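Local coordinates for protein proline dehydrogenase (Deinococcus radiodurans, PDB 4H6Q) that catalyses the FAD-dependent oxidation of L-proline to delta-1-pyrroline-5-carboxylate, passing the electrons to a quinone, in the first step of proline breakdown to glutamate, at residues 57-65 and 277-287; 94-102 and 130-139. One frame throughout, in Å; residues are numbered along the deposited sequence.

Interaction 1. Residues 57-65 and 277-287. With TFB (tetrahydrofuran-2-carboxylic acid), chain D.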
loop_
_atom_site.group_PDB
_atom_site.type_symbol
_atom_site.label_atom_id
_atom_site.label_comp_id
_atom_site.label_asym_id
_atom_site.label_seq_id
_atom_site.Cartn_x
_atom_site.Cartn_y
_atom_site.Cartn_z
ATOM N N ILE A 57 16.384 3.572 -2.517
ATOM C CA ILE A 57 14.970 3.178 -2.596
ATOM C C ILE A 57 14.322 3.469 -1.255
ATOM O O ILE A 57 14.877 3.164 -0.201
ATOM C CB ILE A 57 14.883 1.689 -2.961
ATOM C CG1 ILE A 57 15.535 1.434 -4.347
ATOM C CG2 ILE A 57 13.409 1.205 -2.948
ATOM C CD1 ILE A 57 15.844 -0.049 -4.574
ATOM N N ALA A 58 13.129 4.071 -1.296
ATOM C CA ALA A 58 12.374 4.384 -0.092
ATOM C C ALA A 58 11.538 3.182 0.377
ATOM O O ALA A 58 11.296 2.218 -0.408
ATOM C CB ALA A 58 11.456 5.612 -0.350
ATOM N N GLY A 59 11.098 3.191 1.645
ATOM C CA GLY A 59 10.288 2.098 2.168
ATOM C C GLY A 59 8.853 2.540 2.494
ATOM O O GLY A 59 8.551 3.711 2.772
ATOM N N ASN A 60 7.974 1.558 2.482
ATOM C CA ASN A 60 6.559 1.747 2.799
ATOM C C ASN A 60 6.215 0.545 3.691
ATOM O O ASN A 60 6.005 -0.587 3.198
ATOM C CB ASN A 60 5.752 1.729 1.480
ATOM C CG ASN A 60 4.282 1.674 1.671
ATOM O OD1 ASN A 60 3.748 1.817 2.787
ATOM N ND2 ASN A 60 3.577 1.443 0.548
ATOM N N LEU A 61 6.221 0.750 5.016
ATOM C CA LEU A 61 6.130 -0.353 5.994
ATOM C C LEU A 61 4.687 -0.843 6.132
ATOM O O LEU A 61 3.743 -0.049 6.157
ATOM C CB LEU A 61 6.658 0.104 7.359
ATOM C CG LEU A 61 8.180 0.224 7.414
ATOM C CD1 LEU A 61 8.577 1.238 8.497
ATOM C CD2 LEU A 61 8.755 -1.156 7.658
ATOM N N ASP A 62 4.528 -2.153 6.330
ATOM C CA ASP A 62 3.218 -2.704 6.613
ATOM C C ASP A 62 3.312 -3.832 7.607
ATOM O O ASP A 62 4.084 -4.770 7.387
ATOM C CB ASP A 62 2.569 -3.158 5.303
ATOM C CG ASP A 62 1.279 -3.935 5.505
ATOM O OD1 ASP A 62 0.201 -3.337 5.870
ATOM O OD2 ASP A 62 1.320 -5.141 5.316
ATOM N N LEU A 63 2.544 -3.755 8.697
ATOM C CA LEU A 63 2.385 -4.880 9.620
ATOM C C LEU A 63 1.342 -5.808 9.042
ATOM O O LEU A 63 0.212 -5.391 8.762
ATOM C CB LEU A 63 1.943 -4.378 10.993
ATOM C CG LEU A 63 1.592 -5.459 12.030
ATOM C CD1 LEU A 63 2.810 -6.348 12.369
ATOM C CD2 LEU A 63 1.078 -4.800 13.304
ATOM N N LEU A 64 1.689 -7.086 8.877
ATOM C CA LEU A 64 0.784 -8.031 8.220
ATOM C C LEU A 64 -0.387 -8.469 9.101
ATOM O O LEU A 64 -0.235 -8.638 10.315
ATOM C CB LEU A 64 1.576 -9.266 7.766
ATOM C CG LEU A 64 2.474 -8.962 6.543
ATOM C CD1 LEU A 64 3.487 -10.118 6.332
ATOM C CD2 LEU A 64 1.647 -8.670 5.274
ATOM N N GLY A 65 -1.556 -8.628 8.490
ATOM C CA GLY A 65 -2.740 -9.082 9.206
ATOM C C GLY A 65 -3.982 -8.378 8.642
ATOM O O GLY A 65 -3.905 -7.252 8.149
ATOM N N VAL A 277 11.426 5.549 -6.265
ATOM C CA VAL A 277 10.946 4.182 -6.105
ATOM C C VAL A 277 10.708 3.955 -4.614
ATOM O O VAL A 277 11.560 4.281 -3.784
ATOM C CB VAL A 277 11.966 3.142 -6.600
ATOM C CG1 VAL A 277 11.416 1.698 -6.434
ATOM C CG2 VAL A 277 12.394 3.406 -8.043
ATOM N N ARG A 278 9.555 3.387 -4.251
ATOM C CA ARG A 278 9.258 3.074 -2.850
ATOM C C ARG A 278 8.702 1.670 -2.772
ATOM O O ARG A 278 7.713 1.351 -3.439
ATOM C CB ARG A 278 8.246 4.082 -2.281
ATOM C CG ARG A 278 8.032 3.882 -0.777
ATOM C CD ARG A 278 6.968 4.836 -0.240
ATOM N NE ARG A 278 7.284 6.276 -0.375
ATOM C CZ ARG A 278 7.968 6.990 0.519
ATOM N NH1 ARG A 278 8.520 6.418 1.600
ATOM N NH2 ARG A 278 8.045 8.305 0.346
ATOM N N VAL A 279 9.327 0.832 -1.948
ATOM C CA VAL A 279 8.988 -0.569 -1.890
ATOM C C VAL A 279 8.093 -0.862 -0.706
ATOM O O VAL A 279 8.355 -0.432 0.441
ATOM C CB VAL A 279 10.282 -1.436 -1.823
ATOM C CG1 VAL A 279 10.016 -2.872 -1.380
ATOM C CG2 VAL A 279 10.958 -1.408 -3.183
ATOM N N TYR A 280 6.995 -1.614 -0.970
ATOM C CA TYR A 280 6.064 -2.060 0.052
ATOM C C TYR A 280 6.743 -3.180 0.837
ATOM O O TYR A 280 7.091 -4.232 0.268
ATOM C CB TYR A 280 4.771 -2.521 -0.656
ATOM C CG TYR A 280 3.573 -2.742 0.242
ATOM C CD1 TYR A 280 2.492 -1.830 0.249
ATOM C CD2 TYR A 280 3.454 -3.905 1.050
ATOM C CE1 TYR A 280 1.389 -2.007 1.056
ATOM C CE2 TYR A 280 2.345 -4.098 1.880
ATOM C CZ TYR A 280 1.329 -3.130 1.882
ATOM O OH TYR A 280 0.281 -3.385 2.711
ATOM N N LEU A 281 6.920 -2.942 2.139
ATOM C CA LEU A 281 7.831 -3.720 2.987
ATOM C C LEU A 281 7.038 -4.307 4.142
ATOM O O LEU A 281 6.808 -3.685 5.153
ATOM C CB LEU A 281 8.972 -2.844 3.490
ATOM C CG LEU A 281 10.198 -3.549 4.067
ATOM C CD1 LEU A 281 9.981 -4.249 5.408
ATOM C CD2 LEU A 281 10.806 -4.439 3.038
ATOM N N PRO A 282 6.535 -5.557 3.970
ATOM C CA PRO A 282 5.660 -6.163 4.991
ATOM C C PRO A 282 6.440 -6.999 5.987
ATOM O O PRO A 282 7.501 -7.565 5.656
ATOM C CB PRO A 282 4.747 -7.038 4.144
ATOM C CG PRO A 282 5.599 -7.460 2.984
ATOM C CD PRO A 282 6.673 -6.414 2.768
ATOM N N TYR A 283 5.939 -7.086 7.223
ATOM C CA TYR A 283 6.587 -7.907 8.211
ATOM C C TYR A 283 5.514 -8.368 9.209
ATOM O O TYR A 283 4.399 -7.838 9.257
ATOM C CB TYR A 283 7.695 -7.128 8.964
ATOM C CG TYR A 283 7.092 -6.123 9.941
ATOM C CD1 TYR A 283 6.974 -6.408 11.326
ATOM C CD2 TYR A 283 6.573 -4.890 9.461
ATOM C CE1 TYR A 283 6.355 -5.519 12.188
ATOM C CE2 TYR A 283 5.948 -3.982 10.332
ATOM C CZ TYR A 283 5.822 -4.313 11.681
ATOM O OH TYR A 283 5.188 -3.436 12.506
ATOM N N GLY A 284 5.855 -9.371 10.010
ATOM C CA GLY A 284 5.032 -9.785 11.111
ATOM C C GLY A 284 4.833 -11.287 11.119
ATOM O O GLY A 284 5.190 -12.018 10.198
ATOM N N ARG A 285 4.203 -11.754 12.184
ATOM C CA ARG A 285 3.935 -13.194 12.345
ATOM C C ARG A 285 2.753 -13.709 11.531
ATOM O O ARG A 285 2.664 -14.902 11.234
ATOM C CB ARG A 285 3.732 -13.536 13.827
ATOM C CG ARG A 285 5.004 -13.367 14.620
ATOM N N ASP A 286 1.826 -12.834 11.173
ATOM C CA ASP A 286 0.600 -13.260 10.482
ATOM C C ASP A 286 0.751 -13.032 8.963
ATOM O O ASP A 286 0.052 -12.217 8.367
ATOM C CB ASP A 286 -0.597 -12.482 11.008
ATOM C CG ASP A 286 -1.901 -13.146 10.709
ATOM O OD1 ASP A 286 -1.916 -14.206 10.008
ATOM O OD2 ASP A 286 -2.916 -12.584 11.198
ATOM N N TRP A 287 1.652 -13.784 8.348
ATOM C CA TRP A 287 2.038 -13.522 6.981
ATOM C C TRP A 287 1.344 -14.389 5.952
ATOM O O TRP A 287 1.550 -14.207 4.760
ATOM C CB TRP A 287 3.569 -13.658 6.812
ATOM C CG TRP A 287 4.220 -14.861 7.496
ATOM C CD1 TRP A 287 4.812 -14.875 8.724
ATOM C CD2 TRP A 287 4.382 -16.191 6.972
ATOM N NE1 TRP A 287 5.302 -16.120 9.017
ATOM C CE2 TRP A 287 5.070 -16.949 7.954
ATOM C CE3 TRP A 287 3.991 -16.828 5.774
ATOM C CZ2 TRP A 287 5.388 -18.318 7.769
ATOM C CZ3 TRP A 287 4.326 -18.168 5.594
ATOM C CH2 TRP A 287 5.007 -18.894 6.579
HETATM O OA TFB D . -2.217 -4.913 -0.767
HETATM C CA TFB D . -1.732 -6.040 -1.485
HETATM C C TFB D . -1.854 -7.300 -0.653
HETATM O OB TFB D . -1.723 -8.416 -1.220
HETATM C CB TFB D . -0.316 -5.780 -1.784
HETATM C CG TFB D . 0.079 -4.814 -0.765
HETATM C CD TFB D . -1.136 -4.118 -0.289
HETATM O OXT TFB D . -2.090 -7.262 0.611
HETATM O O HOH W 1 5.153 0.926 -1.819
HETATM O O HOH W 2 1.737 -9.985 11.684
#
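Leu64, Tyr283 and Asn60 are the side chains most deeply involved where 57-65 meets 277-287. Leu64 lies beside Pro282, CD2 at 3.7 Å from CB, while its other methyl, CD1, meets CB of Trp287; its backbone N closes the run of parallel-strand hydrogen bonds on Tyr283 O at 2.8 Å. The ring of Tyr283 swings back over the neighbouring strand because CG sits between backbone N and carbonyl carbon (chi1 74°), which brings CE1 to 3.6 Å from CD1 of Leu63. Asn60, on the side of the sheet that carries Tyr280, sets ND2 3.5 Å from CD1 of that ring, amide and ring planes 70° apart; the same ND2 gives a hydrogen bond to a water that in turn donates to Arg278 O, while OD1 is hydrogen-bonded to Ser98. One face of the Tyr280 ring receives the bound tetrahydrofuroic acid, whose CG stands 3.4 Å from Tyr280 CZ, and the Tyr280 hydroxyl is hydrogen-bonded to Asp137. With an alanine here the ligand ring would probably lose the aromatic face it lies against, and Asp137 the hydroxyl that meets it. Leu61, Leu63 and Tyr283 point to the other side, against helices 42-54 and 71-90. The pair joins the first and last strands of the beta8-alpha8 barrel, with strand 254-259 continuing beyond 277-283 and strand 96-99 beyond 58-63.

Interaction 2. Residues 94-102 and 130-139. With FAD (flavin-adenine dinucleotide), chain C; TFB (tetrahydrofuran-2-carboxylic acid), chain D.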
loop_
_atom_site.group_PDB
_atom_site.type_symbol
_atom_site.label_atom_id
_atom_site.label_comp_id
_atom_site.label_asym_id
_atom_site.label_seq_id
_atom_site.Cartn_x
_atom_site.Cartn_y
_atom_site.Cartn_z
ATOM N N LYS A 94 11.592 8.388 8.215
ATOM C CA LYS A 94 10.319 9.095 8.173
ATOM C C LYS A 94 9.222 8.032 8.050
ATOM O O LYS A 94 9.223 7.237 7.137
ATOM C CB LYS A 94 10.282 10.061 6.981
ATOM C CG LYS A 94 9.285 11.211 7.097
ATOM C CD LYS A 94 9.391 12.163 5.839
ATOM C CE LYS A 94 9.063 13.582 6.179
ATOM N NZ LYS A 94 10.322 14.305 6.517
ATOM N N PRO A 95 8.254 8.026 8.979
ATOM C CA PRO A 95 7.230 6.975 8.901
ATOM C C PRO A 95 6.382 7.091 7.637
ATOM O O PRO A 95 5.837 8.182 7.241
ATOM C CB PRO A 95 6.416 7.185 10.189
ATOM C CG PRO A 95 7.241 8.056 11.064
ATOM C CD PRO A 95 8.088 8.881 10.159
ATOM N N TYR A 96 6.404 6.029 6.871
ATOM C CA TYR A 96 5.489 5.870 5.735
ATOM C C TYR A 96 4.969 4.448 5.894
ATOM O O TYR A 96 5.753 3.507 5.782
ATOM C CB TYR A 96 6.239 6.058 4.419
ATOM C CG TYR A 96 5.370 6.114 3.191
ATOM C CD1 TYR A 96 5.357 7.276 2.411
ATOM C CD2 TYR A 96 4.558 5.025 2.798
ATOM C CE1 TYR A 96 4.607 7.352 1.212
ATOM C CE2 TYR A 96 3.747 5.115 1.634
ATOM C CZ TYR A 96 3.804 6.258 0.849
ATOM O OH TYR A 96 3.064 6.291 -0.326
ATOM N N VAL A 97 3.683 4.314 6.215
ATOM C CA VAL A 97 3.106 3.030 6.615
ATOM C C VAL A 97 1.783 2.845 5.867
ATOM O O VAL A 97 0.971 3.794 5.776
ATOM C CB VAL A 97 2.880 2.975 8.169
ATOM C CG1 VAL A 97 2.142 1.737 8.585
ATOM C CG2 VAL A 97 4.200 3.119 8.918
ATOM N N SER A 98 1.544 1.603 5.419
ATOM C CA SER A 98 0.268 1.206 4.827
ATOM C C SER A 98 -0.482 0.347 5.780
ATOM O O SER A 98 0.088 -0.600 6.340
ATOM C CB SER A 98 0.501 0.479 3.489
ATOM O OG SER A 98 1.063 1.365 2.495
ATOM N N ILE A 99 -1.757 0.679 5.959
ATOM C CA ILE A 99 -2.654 -0.117 6.806
ATOM C C ILE A 99 -3.845 -0.580 6.000
ATOM O O ILE A 99 -4.329 0.104 5.083
ATOM C CB ILE A 99 -3.124 0.650 8.072
ATOM C CG1 ILE A 99 -3.989 1.874 7.732
ATOM C CG2 ILE A 99 -1.886 1.053 8.923
ATOM C CD1 ILE A 99 -4.559 2.594 8.973
ATOM N N LYS A 100 -4.357 -1.761 6.378
ATOM C CA LYS A 100 -5.657 -2.265 5.914
ATOM C C LYS A 100 -6.676 -1.934 6.984
ATOM O O LYS A 100 -6.512 -2.319 8.154
ATOM C CB LYS A 100 -5.583 -3.801 5.741
ATOM C CG LYS A 100 -4.862 -4.155 4.432
ATOM C CD LYS A 100 -4.625 -5.647 4.329
ATOM C CE LYS A 100 -4.039 -6.012 2.963
ATOM N NZ LYS A 100 -2.753 -5.346 2.627
ATOM N N LEU A 101 -7.730 -1.197 6.645
ATOM C CA LEU A 101 -8.642 -0.805 7.712
ATOM C C LEU A 101 -9.387 -2.014 8.355
ATOM O O LEU A 101 -9.879 -1.931 9.484
ATOM C CB LEU A 101 -9.619 0.275 7.246
ATOM C CG LEU A 101 -8.927 1.658 7.052
ATOM C CD1 LEU A 101 -9.792 2.586 6.233
ATOM C CD2 LEU A 101 -8.529 2.294 8.383
ATOM N N SER A 102 -9.483 -3.147 7.632
ATOM C CA SER A 102 -10.044 -4.351 8.248
ATOM C C SER A 102 -9.152 -4.921 9.358
ATOM O O SER A 102 -9.613 -5.757 10.149
ATOM C CB SER A 102 -10.256 -5.442 7.198
ATOM O OG SER A 102 -9.023 -6.072 6.890
ATOM N N TYR A 130 5.515 13.051 13.288
ATOM C CA TYR A 130 6.885 12.812 12.872
ATOM C C TYR A 130 7.064 13.116 11.387
ATOM O O TYR A 130 8.005 12.631 10.757
ATOM C CB TYR A 130 7.303 11.369 13.194
ATOM C CG TYR A 130 7.204 11.008 14.675
ATOM C CD1 TYR A 130 7.507 11.938 15.683
ATOM C CD2 TYR A 130 6.812 9.719 15.073
ATOM C CE1 TYR A 130 7.433 11.595 16.999
ATOM C CE2 TYR A 130 6.743 9.380 16.408
ATOM C CZ TYR A 130 7.042 10.321 17.370
ATOM O OH TYR A 130 6.990 9.984 18.698
ATOM N N GLY A 131 6.122 13.879 10.837
ATOM C CA GLY A 131 6.187 14.331 9.448
ATOM C C GLY A 131 5.894 13.225 8.448
ATOM O O GLY A 131 6.212 13.333 7.265
ATOM N N GLY A 132 5.287 12.141 8.935
ATOM C CA GLY A 132 5.035 10.946 8.132
ATOM C C GLY A 132 3.735 10.882 7.364
ATOM O O GLY A 132 2.995 11.895 7.189
ATOM N N PHE A 133 3.433 9.659 6.880
ATOM C CA PHE A 133 2.368 9.441 5.923
ATOM C C PHE A 133 1.750 8.063 6.127
ATOM O O PHE A 133 2.519 7.076 6.324
ATOM C CB PHE A 133 2.934 9.552 4.491
ATOM C CG PHE A 133 1.913 9.396 3.401
ATOM C CD1 PHE A 133 1.191 10.493 2.941
ATOM C CD2 PHE A 133 1.694 8.148 2.824
ATOM C CE1 PHE A 133 0.268 10.335 1.879
ATOM C CE2 PHE A 133 0.790 7.988 1.794
ATOM C CZ PHE A 133 0.072 9.078 1.330
ATOM N N ILE A 134 0.420 7.971 5.999
ATOM C CA ILE A 134 -0.261 6.670 6.065
ATOM C C ILE A 134 -1.031 6.468 4.785
ATOM O O ILE A 134 -1.793 7.361 4.375
ATOM C CB ILE A 134 -1.279 6.663 7.236
ATOM C CG1 ILE A 134 -0.599 6.887 8.606
ATOM C CG2 ILE A 134 -2.104 5.369 7.244
ATOM C CD1 ILE A 134 0.539 5.845 8.933
ATOM N N CYS A 135 -0.873 5.284 4.178
ATOM C CA CYS A 135 -1.740 4.880 3.087
ATOM C C CYS A 135 -2.819 3.909 3.583
ATOM O O CYS A 135 -2.486 2.929 4.274
ATOM C CB CYS A 135 -0.940 4.219 1.946
ATOM S SG CYS A 135 -2.028 3.694 0.567
ATOM N N LEU A 136 -4.080 4.175 3.241
ATOM C CA LEU A 136 -5.189 3.229 3.451
ATOM C C LEU A 136 -5.228 2.301 2.239
ATOM O O LEU A 136 -5.676 2.695 1.141
ATOM C CB LEU A 136 -6.522 3.975 3.586
ATOM C CG LEU A 136 -6.469 5.155 4.585
ATOM C CD1 LEU A 136 -7.786 5.907 4.563
ATOM C CD2 LEU A 136 -6.124 4.701 6.016
ATOM N N ASP A 137 -4.728 1.053 2.412
ATOM C CA ASP A 137 -4.764 0.060 1.325
ATOM C C ASP A 137 -6.236 -0.193 0.922
ATOM O O ASP A 137 -7.171 -0.040 1.723
ATOM C CB ASP A 137 -4.170 -1.257 1.810
ATOM C CG ASP A 137 -2.660 -1.265 1.893
ATOM O OD1 ASP A 137 -1.973 -0.330 1.421
ATOM O OD2 ASP A 137 -2.161 -2.311 2.456
ATOM N N MET A 138 -6.438 -0.566 -0.328
ATOM C CA MET A 138 -7.784 -0.936 -0.758
ATOM C C MET A 138 -7.986 -2.445 -0.728
ATOM O O MET A 138 -7.210 -3.202 -1.339
ATOM C CB MET A 138 -8.131 -0.362 -2.137
ATOM C CG MET A 138 -9.652 -0.430 -2.440
ATOM S SD MET A 138 -10.672 0.593 -1.325
ATOM C CE MET A 138 -10.255 2.240 -1.836
ATOM N N GLU A 139 -8.994 -2.908 0.014
ATOM C CA GLU A 139 -9.291 -4.315 0.143
ATOM C C GLU A 139 -10.351 -4.730 -0.879
ATOM O O GLU A 139 -10.381 -4.154 -1.977
ATOM C CB GLU A 139 -9.619 -4.643 1.624
ATOM C CG GLU A 139 -8.417 -4.249 2.547
ATOM C CD GLU A 139 -8.646 -4.617 3.993
ATOM O OE1 GLU A 139 -9.127 -3.743 4.772
ATOM O OE2 GLU A 139 -8.360 -5.794 4.359
HETATM P PA FAD C . 0.939 -8.417 -13.233
HETATM O O1A FAD C . 0.325 -8.137 -14.608
HETATM O O2A FAD C . 0.210 -9.317 -12.322
HETATM O O5B FAD C . 2.348 -8.936 -13.266
HETATM C C5B FAD C . 3.337 -8.254 -14.020
HETATM C C4B FAD C . 4.699 -8.914 -13.947
HETATM O O4B FAD C . 5.251 -8.605 -12.688
HETATM C C3B FAD C . 4.666 -10.399 -13.978
HETATM O O3B FAD C . 4.574 -10.963 -15.276
HETATM C C2B FAD C . 5.927 -10.721 -13.270
HETATM O O2B FAD C . 7.064 -10.461 -14.064
HETATM C C1B FAD C . 5.888 -9.729 -12.153
HETATM N N9A FAD C . 5.152 -10.189 -10.975
HETATM C C8A FAD C . 4.018 -9.599 -10.419
HETATM N N7A FAD C . 3.596 -10.261 -9.342
HETATM C C5A FAD C . 4.491 -11.308 -9.142
HETATM C C6A FAD C . 4.581 -12.327 -8.213
HETATM N N6A FAD C . 3.644 -12.449 -7.143
HETATM N N1A FAD C . 5.591 -13.204 -8.329
HETATM C C2A FAD C . 6.507 -13.118 -9.315
HETATM N N3A FAD C . 6.466 -12.156 -10.250
HETATM C C4A FAD C . 5.487 -11.261 -10.161
HETATM N N1 FAD C . -3.837 -4.314 -4.846
HETATM C C2 FAD C . -4.929 -4.079 -4.070
HETATM O O2 FAD C . -6.056 -4.633 -4.449
HETATM N N3 FAD C . -4.892 -3.290 -2.953
HETATM C C4 FAD C . -3.712 -2.682 -2.540
HETATM O O4 FAD C . -3.690 -1.922 -1.427
HETATM C C4X FAD C . -2.504 -2.908 -3.336
HETATM N N5 FAD C . -1.310 -2.335 -2.980
HETATM C C5X FAD C . -0.227 -2.561 -3.800
HETATM C C6 FAD C . 1.007 -1.980 -3.469
HETATM C C7 FAD C . 2.131 -2.174 -4.313
HETATM C C7M FAD C . 3.474 -1.541 -3.957
HETATM C C8 FAD C . 1.982 -2.959 -5.483
HETATM C C8M FAD C . 3.146 -3.184 -6.410
HETATM C C9 FAD C . 0.753 -3.564 -5.784
HETATM C C9A FAD C . -0.342 -3.354 -4.968
HETATM N N10 FAD C . -1.571 -3.947 -5.319
HETATM C C10 FAD C . -2.653 -3.736 -4.499
HETATM C "C1'" FAD C . -1.740 -4.732 -6.531
HETATM C "C2'" FAD C . -1.696 -6.222 -6.395
HETATM O "O2'" FAD C . -0.807 -6.493 -5.317
HETATM C "C3'" FAD C . -1.395 -6.548 -7.878
HETATM O "O3'" FAD C . -2.502 -6.899 -8.652
HETATM C "C4'" FAD C . -0.265 -7.456 -8.167
HETATM O "O4'" FAD C . 0.839 -6.845 -7.601
HETATM C "C5'" FAD C . -0.122 -7.585 -9.677
HETATM O "O5'" FAD C . 1.195 -7.290 -10.027
HETATM P P FAD C . 1.566 -6.300 -11.217
HETATM O O1P FAD C . 0.862 -4.912 -11.295
HETATM O O2P FAD C . 3.115 -6.401 -11.254
HETATM O O3P FAD C . 1.188 -7.060 -12.591
HETATM O OA TFB D . -2.217 -4.913 -0.767
HETATM C CA TFB D . -1.732 -6.040 -1.485
HETATM C C TFB D . -1.854 -7.300 -0.653
HETATM O OB TFB D . -1.723 -8.416 -1.220
HETATM C CB TFB D . -0.316 -5.780 -1.784
HETATM C CG TFB D . 0.079 -4.814 -0.765
HETATM C CD TFB D . -1.136 -4.118 -0.289
HETATM O OXT TFB D . -2.090 -7.262 0.611
HETATM O O HOH W 3 -8.262 0.015 4.188
#
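Lys100 bridges protein and ligand: NZ makes a salt bridge to OD2 of Asp137 at 3.1 Å and donates to OXT of the tetrahydrofuroic acid at 2.9 Å. The chain runs extended as far as CE and turns at its last torsion (chi4 58°), which carries NZ to both acceptors. It reaches OD2 on the anti side, 24° out of the carboxylate plane; the same oxygen bonds to Tyr280, and OD1 pairs with Arg189. Asp137, probably an active-site residue, thus has both oxygens held. Next along the chain, Met138 grips the flavin with its backbone, its O accepting from FAD N3 at 2.8 Å and its N donating to O4.

Strands 96-99 and 133-136 are adjacent parallel strands of the TIM-type barrel, linked through helix 115-129, a beta-alpha-beta crossover. Five backbone hydrogen bonds join them, from Phe133 N on Pro95 O to Asp137 N on Ile99 O, the donor coming now from one segment, now from the other. The helix ends in a Schellman motif with Gly131 as its C-prime residue. Ile134 turns outward onto the helix, its CD1 also meeting CB of Val97 at 3.8 Å. On the inner side Tyr96 and Phe133 lie alongside each other, pointing the same way, with CD2 of Phe133 over the tyrosine face, 3.4 Å from CE1; the planes are inclined by 34°. Further along both segments, the Glu139 carboxylate clasps Ser102 through the syn lone pairs of both oxygens: OE1 takes the backbone N at 2.9 Å, and OE2 accepts a 2.6 Å bond from OG.

How the interactions relate
Interaction 2 is nested within the long loop that interaction 1 closes, and both belong to the same barrel sheet, their centres about 10 Å apart. Strands 58-63 and 96-99 are neighbours, exchanging backbone hydrogen bonds between Leu61 and both Tyr96 and Ser98. Two probable side-chain bonds join the contacts inside the barrel: Tyr280 OH to Asp137 OD2 at 2.7 Å, and Asn60 OD1 to Ser98 OG at 2.7 Å. Around the tetrahydrofuroic acid the roles divide: interaction 1 supplies an aromatic face, interaction 2 a lysine for the carboxylate. Arg293 and Arg294 also hydrogen-bond the ligand.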